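Local coordinates for protein novel immune-type receptor 11 (Ictalurus punctatus, PDB 2QTE) that probably serves as an immune receptor of the bony-fish NITR family, using an immunoglobulin variable-type domain in allogeneic recognition, at residues H7-C21 against I99-F111. The protein carries 1 engineered substitution. Numbering follows the deposited sequence.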
loop_
_atom_site.group_PDB
_atom_site.type_symbol
_atom_site.label_atom_id
_atom_site.label_comp_id
_atom_site.label_asym_id
_atom_site.label_seq_id
_atom_site.Cartn_x
_atom_site.Cartn_y
_atom_site.Cartn_z
ATOM N N HIS A 7 6.969 -11.094 5.359
ATOM C CA HIS A 7 7.940 -11.626 6.300
ATOM C C HIS A 7 7.684 -10.959 7.657
ATOM O O HIS A 7 7.367 -9.795 7.686
ATOM C CB HIS A 7 9.327 -11.231 5.802
ATOM C CG HIS A 7 9.773 -11.976 4.575
ATOM N ND1 HIS A 7 9.887 -11.374 3.333
ATOM C CD2 HIS A 7 10.154 -13.269 4.406
ATOM C CE1 HIS A 7 10.312 -12.269 2.454
ATOM N NE2 HIS A 7 10.477 -13.425 3.078
ATOM N N VAL A 8 7.768 -11.698 8.768
ATOM C CA VAL A 8 7.620 -11.089 10.084
ATOM C C VAL A 8 8.990 -11.025 10.742
ATOM O O VAL A 8 9.704 -12.028 10.801
ATOM C CB VAL A 8 6.592 -11.794 11.009
ATOM C CG1 VAL A 8 6.399 -10.986 12.301
ATOM C CG2 VAL A 8 5.240 -11.974 10.298
ATOM N N LYS A 9 9.370 -9.833 11.203
ATOM C CA LYS A 9 10.689 -9.630 11.803
ATOM C C LYS A 9 10.485 -9.052 13.184
ATOM O O LYS A 9 9.850 -7.999 13.337
ATOM C CB LYS A 9 11.522 -8.687 10.946
ATOM C CG LYS A 9 12.187 -9.382 9.754
ATOM C CD LYS A 9 13.596 -8.861 9.475
ATOM C CE LYS A 9 14.192 -9.502 8.201
ATOM N NZ LYS A 9 15.088 -10.683 8.458
ATOM N N THR A 10 10.978 -9.777 14.185
ATOM C CA THR A 10 10.865 -9.363 15.578
ATOM C C THR A 10 12.223 -8.954 16.060
ATOM O O THR A 10 13.161 -9.721 15.977
ATOM C CB THR A 10 10.357 -10.490 16.463
ATOM O OG1 THR A 10 9.205 -11.085 15.858
ATOM C CG2 THR A 10 9.996 -9.952 17.835
ATOM N N VAL A 11 12.325 -7.724 16.541
ATOM C CA VAL A 11 13.589 -7.137 16.909
ATOM C C VAL A 11 13.455 -6.496 18.291
ATOM O O VAL A 11 12.344 -6.189 18.727
ATOM C CB VAL A 11 14.055 -6.060 15.874
ATOM C CG1 VAL A 11 14.173 -6.651 14.453
ATOM C CG2 VAL A 11 13.132 -4.818 15.892
ATOM N N LYS A 12 14.589 -6.313 18.978
ATOM C CA LYS A 12 14.644 -5.464 20.183
ATOM C C LYS A 12 15.174 -4.040 19.875
ATOM O O LYS A 12 15.886 -3.829 18.884
ATOM C CB LYS A 12 15.529 -6.126 21.237
ATOM C CG LYS A 12 15.150 -7.582 21.502
ATOM C CD LYS A 12 16.099 -8.277 22.420
ATOM C CE LYS A 12 15.401 -9.504 23.078
ATOM N NZ LYS A 12 15.522 -10.691 22.188
ATOM N N ARG A 13 14.825 -3.074 20.736
ATOM C CA ARG A 13 15.408 -1.754 20.731
ATOM C C ARG A 13 16.928 -1.845 20.505
ATOM O O ARG A 13 17.617 -2.617 21.168
ATOM C CB ARG A 13 15.094 -1.056 22.072
ATOM C CG ARG A 13 15.616 0.373 22.251
ATOM C CD ARG A 13 14.834 1.359 21.387
ATOM N NE ARG A 13 15.077 2.778 21.692
ATOM C CZ ARG A 13 16.145 3.484 21.308
ATOM N NH1 ARG A 13 17.128 2.916 20.614
ATOM N NH2 ARG A 13 16.240 4.769 21.632
ATOM N N GLY A 14 17.420 -1.102 19.520
ATOM C CA GLY A 14 18.845 -0.991 19.280
ATOM C C GLY A 14 19.420 -2.055 18.382
ATOM O O GLY A 14 20.613 -2.031 18.109
ATOM N N GLU A 15 18.569 -2.967 17.917
ATOM C CA GLU A 15 18.979 -4.034 16.984
ATOM C C GLU A 15 19.187 -3.525 15.528
ATOM O O GLU A 15 18.597 -2.530 15.117
ATOM C CB GLU A 15 17.948 -5.186 17.084
ATOM C CG GLU A 15 18.108 -6.353 16.111
ATOM C CD GLU A 15 17.354 -7.606 16.530
ATOM O OE1 GLU A 15 16.703 -7.632 17.608
ATOM O OE2 GLU A 15 17.443 -8.584 15.764
ATOM N N ASN A 16 20.096 -4.151 14.788
ATOM C CA ASN A 16 20.242 -3.795 13.382
ATOM C C ASN A 16 19.382 -4.697 12.557
ATOM O O ASN A 16 19.297 -5.896 12.822
ATOM C CB ASN A 16 21.698 -3.831 12.903
ATOM C CG ASN A 16 22.601 -3.021 13.789
ATOM O OD1 ASN A 16 22.193 -1.995 14.319
ATOM N ND2 ASN A 16 23.798 -3.497 13.995
ATOM N N VAL A 17 18.703 -4.134 11.571
ATOM C CA VAL A 17 17.834 -4.954 10.764
ATOM C C VAL A 17 17.894 -4.612 9.271
ATOM O O VAL A 17 18.112 -3.459 8.887
ATOM C CB VAL A 17 16.370 -4.968 11.312
ATOM C CG1 VAL A 17 15.854 -3.567 11.632
ATOM C CG2 VAL A 17 15.426 -5.688 10.328
ATOM N N THR A 18 17.697 -5.638 8.449
ATOM C CA THR A 18 17.551 -5.484 6.982
ATOM C C THR A 18 16.270 -6.131 6.476
ATOM O O THR A 18 16.023 -7.288 6.763
ATOM C CB THR A 18 18.748 -6.099 6.306
ATOM O OG1 THR A 18 19.914 -5.362 6.722
ATOM C CG2 THR A 18 18.598 -6.083 4.776
ATOM N N MET A 19 15.427 -5.367 5.783
ATOM C CA MET A 19 14.235 -5.937 5.143
ATOM C C MET A 19 14.503 -5.997 3.644
ATOM O O MET A 19 14.936 -5.039 3.043
ATOM C CB MET A 19 12.992 -5.115 5.459
ATOM C CG MET A 19 12.815 -4.913 6.905
ATOM S SD MET A 19 11.478 -3.847 7.437
ATOM C CE MET A 19 12.248 -2.208 7.436
ATOM N N GLU A 20 14.225 -7.138 3.052
ATOM C CA GLU A 20 14.685 -7.482 1.735
ATOM C C GLU A 20 13.638 -7.259 0.639
ATOM O O GLU A 20 12.452 -7.404 0.879
ATOM C CB GLU A 20 15.065 -8.952 1.754
ATOM C CG GLU A 20 16.420 -9.260 2.390
ATOM C CD GLU A 20 16.318 -9.736 3.822
ATOM O OE1 GLU A 20 17.348 -9.670 4.549
ATOM O OE2 GLU A 20 15.213 -10.179 4.227
ATOM N N CYS A 21 14.088 -6.875 -0.546
ATOM C CA CYS A 21 13.250 -6.835 -1.727
ATOM C C CYS A 21 14.165 -7.183 -2.897
ATOM O O CYS A 21 15.206 -6.565 -3.051
ATOM C CB CYS A 21 12.679 -5.445 -1.926
ATOM S SG CYS A 21 11.667 -5.208 -3.423
ATOM N N ILE A 99 -1.172 2.526 -14.447
ATOM C CA ILE A 99 -1.979 3.270 -13.478
ATOM C C ILE A 99 -2.135 2.500 -12.151
ATOM O O ILE A 99 -2.958 2.884 -11.300
ATOM C CB ILE A 99 -3.345 3.649 -14.081
ATOM C CG1 ILE A 99 -4.173 2.399 -14.456
ATOM C CG2 ILE A 99 -3.132 4.542 -15.324
ATOM C CD1 ILE A 99 -5.610 2.663 -14.858
ATOM N N ILE A 100 -1.309 1.456 -11.990
ATOM C CA ILE A 100 -1.359 0.504 -10.876
ATOM C C ILE A 100 0.045 0.278 -10.318
ATOM O O ILE A 100 0.995 0.533 -11.018
ATOM C CB ILE A 100 -2.104 -0.815 -11.333
ATOM C CG1 ILE A 100 -3.483 -0.874 -10.689
ATOM C CG2 ILE A 100 -1.325 -2.114 -11.032
ATOM C CD1 ILE A 100 -4.506 0.093 -11.276
ATOM N N ILE A 101 0.159 -0.116 -9.038
ATOM C CA ILE A 101 1.420 -0.568 -8.412
ATOM C C ILE A 101 1.277 -2.019 -7.945
ATOM O O ILE A 101 0.222 -2.408 -7.431
ATOM C CB ILE A 101 1.902 0.389 -7.224
ATOM C CG1 ILE A 101 3.272 -0.059 -6.645
ATOM C CG2 ILE A 101 0.824 0.550 -6.138
ATOM C CD1 ILE A 101 3.293 -1.329 -5.788
ATOM N N LYS A 102 2.309 -2.829 -8.178
ATOM C CA LYS A 102 2.363 -4.204 -7.712
ATOM C C LYS A 102 3.432 -4.325 -6.623
ATOM O O LYS A 102 4.572 -3.969 -6.857
ATOM C CB LYS A 102 2.705 -5.166 -8.874
ATOM C CG LYS A 102 1.633 -5.213 -9.928
ATOM C CD LYS A 102 1.499 -6.609 -10.559
ATOM C CE LYS A 102 2.155 -6.663 -11.936
ATOM N NZ LYS A 102 1.530 -7.685 -12.891
ATOM N N PHE A 103 3.059 -4.812 -5.442
ATOM C CA PHE A 103 4.019 -5.026 -4.341
ATOM C C PHE A 103 4.482 -6.446 -4.377
ATOM O O PHE A 103 3.658 -7.350 -4.365
ATOM C CB PHE A 103 3.344 -4.754 -2.992
ATOM C CG PHE A 103 2.894 -3.328 -2.811
ATOM C CD1 PHE A 103 3.822 -2.326 -2.534
ATOM C CD2 PHE A 103 1.555 -2.971 -2.934
ATOM C CE1 PHE A 103 3.417 -1.017 -2.374
ATOM C CE2 PHE A 103 1.145 -1.664 -2.746
ATOM C CZ PHE A 103 2.074 -0.685 -2.491
ATOM N N THR A 104 5.801 -6.659 -4.415
ATOM C CA THR A 104 6.363 -7.982 -4.598
ATOM C C THR A 104 6.904 -8.624 -3.336
ATOM O O THR A 104 7.212 -9.816 -3.343
ATOM C CB THR A 104 7.466 -7.994 -5.672
ATOM O OG1 THR A 104 8.446 -7.001 -5.352
ATOM C CG2 THR A 104 6.887 -7.684 -7.009
ATOM N N SER A 105 7.028 -7.847 -2.261
ATOM C CA SER A 105 7.432 -8.360 -0.946
ATOM C C SER A 105 7.119 -7.342 0.153
ATOM O O SER A 105 6.800 -6.178 -0.123
ATOM C CB SER A 105 8.905 -8.783 -0.930
ATOM O OG SER A 105 9.782 -7.749 -1.374
ATOM N N GLY A 106 7.165 -7.776 1.395
ATOM C CA GLY A 106 7.037 -6.812 2.490
ATOM C C GLY A 106 7.373 -7.445 3.805
ATOM O O GLY A 106 7.485 -8.664 3.900
ATOM N N THR A 107 7.508 -6.622 4.840
ATOM C CA THR A 107 7.913 -7.113 6.139
ATOM C C THR A 107 7.087 -6.379 7.140
ATOM O O THR A 107 6.877 -5.190 7.031
ATOM C CB THR A 107 9.418 -6.819 6.396
ATOM O OG1 THR A 107 10.200 -7.613 5.510
ATOM C CG2 THR A 107 9.831 -7.150 7.827
ATOM N N ARG A 108 6.618 -7.111 8.132
ATOM C CA ARG A 108 5.983 -6.519 9.271
ATOM C C ARG A 108 7.027 -6.519 10.382
ATOM O O ARG A 108 7.389 -7.574 10.885
ATOM C CB ARG A 108 4.806 -7.344 9.723
ATOM C CG ARG A 108 4.131 -6.684 10.976
ATOM C CD ARG A 108 2.648 -7.077 11.082
ATOM N NE ARG A 108 2.520 -8.537 11.106
ATOM C CZ ARG A 108 2.751 -9.292 12.178
ATOM N NH1 ARG A 108 3.102 -8.755 13.334
ATOM N NH2 ARG A 108 2.612 -10.592 12.093
ATOM N N LEU A 109 7.519 -5.341 10.717
ATOM C CA LEU A 109 8.542 -5.194 11.722
ATOM C C LEU A 109 7.881 -4.912 13.047
ATOM O O LEU A 109 7.097 -3.966 13.195
ATOM C CB LEU A 109 9.523 -4.074 11.314
ATOM C CG LEU A 109 10.768 -3.863 12.195
ATOM C CD1 LEU A 109 11.806 -4.967 11.943
ATOM C CD2 LEU A 109 11.354 -2.486 11.898
ATOM N N GLN A 110 8.209 -5.739 14.038
ATOM C CA GLN A 110 7.536 -5.630 15.311
ATOM C C GLN A 110 8.529 -5.793 16.440
ATOM O O GLN A 110 9.622 -6.346 16.284
ATOM C CB GLN A 110 6.437 -6.699 15.435
ATOM C CG GLN A 110 6.990 -8.092 15.758
ATOM C CD GLN A 110 5.909 -9.138 15.894
ATOM O OE1 GLN A 110 4.739 -8.796 16.083
ATOM N NE2 GLN A 110 6.295 -10.424 15.779
ATOM N N PHE A 111 8.115 -5.260 17.569
ATOM C CA PHE A 111 8.784 -5.496 18.803
ATOM C C PHE A 111 7.947 -6.395 19.713
ATOM O O PHE A 111 6.740 -6.582 19.456
ATOM C CB PHE A 111 9.048 -4.150 19.433
ATOM C CG PHE A 111 10.007 -3.291 18.624
ATOM C CD1 PHE A 111 11.337 -3.152 19.016
ATOM C CD2 PHE A 111 9.571 -2.633 17.465
ATOM C CE1 PHE A 111 12.216 -2.357 18.268
ATOM C CE2 PHE A 111 10.443 -1.842 16.712
ATOM C CZ PHE A 111 11.768 -1.702 17.118
ATOM O OXT PHE A 111 8.567 -6.888 20.678
HETATM O O HOH W 1 11.594 -6.862 20.956
HETATM O O HOH W 2 12.297 -8.978 5.227
HETATM O O HOH W 3 10.306 -7.733 2.863
#
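His-7 O accepts a bond from Arg-108 N at 2.8 Å, with a C=O...N angle of 172°, and a CA-H...O contact from Thr-107 CA at 3.1 Å. Bonds from His-7 N, Lys-9 N, Gln-110 N and Val-11 N continue this ladder, pairing 7-10 in parallel with 100-110, the A'-G edge pairing of V-set domains. On the face carrying Val-8 and Thr-10, Gln-110 CG sits between its backbone N and carbonyl carbon (chi1 77°), and the extended chain brings NE2 to Thr-10 OG1 (3.0 Å), near the amide plane. Val-8 CG1 lies 3.5 Å from Gln-110 NE2 and over one face of the Arg-108 guanidinium. With an alanine here in place of Gln-110, Thr-10 OG1 would probably lose this donor and Val-8 CG1 the amide beside it. Within the ladder, Val-11 CG1 packs on Leu-109 CD1 (3.8 Å), and Val-11 CG2 makes a CH-pi contact over the Phe-111 ring. Between the sheets, Leu-109 CD1 meets Val-17 CG2 at 4.0 Å and Met-19 SD reaches Thr-107 CG2 at 3.7 Å. Thus, main-chain bonding sets the edge-strand register, whereas apolar contacts tie strand 100-110 to strand 17-19 of the facing sheet, and a water bridges Thr-107 OG1 to Glu-20 O just beyond.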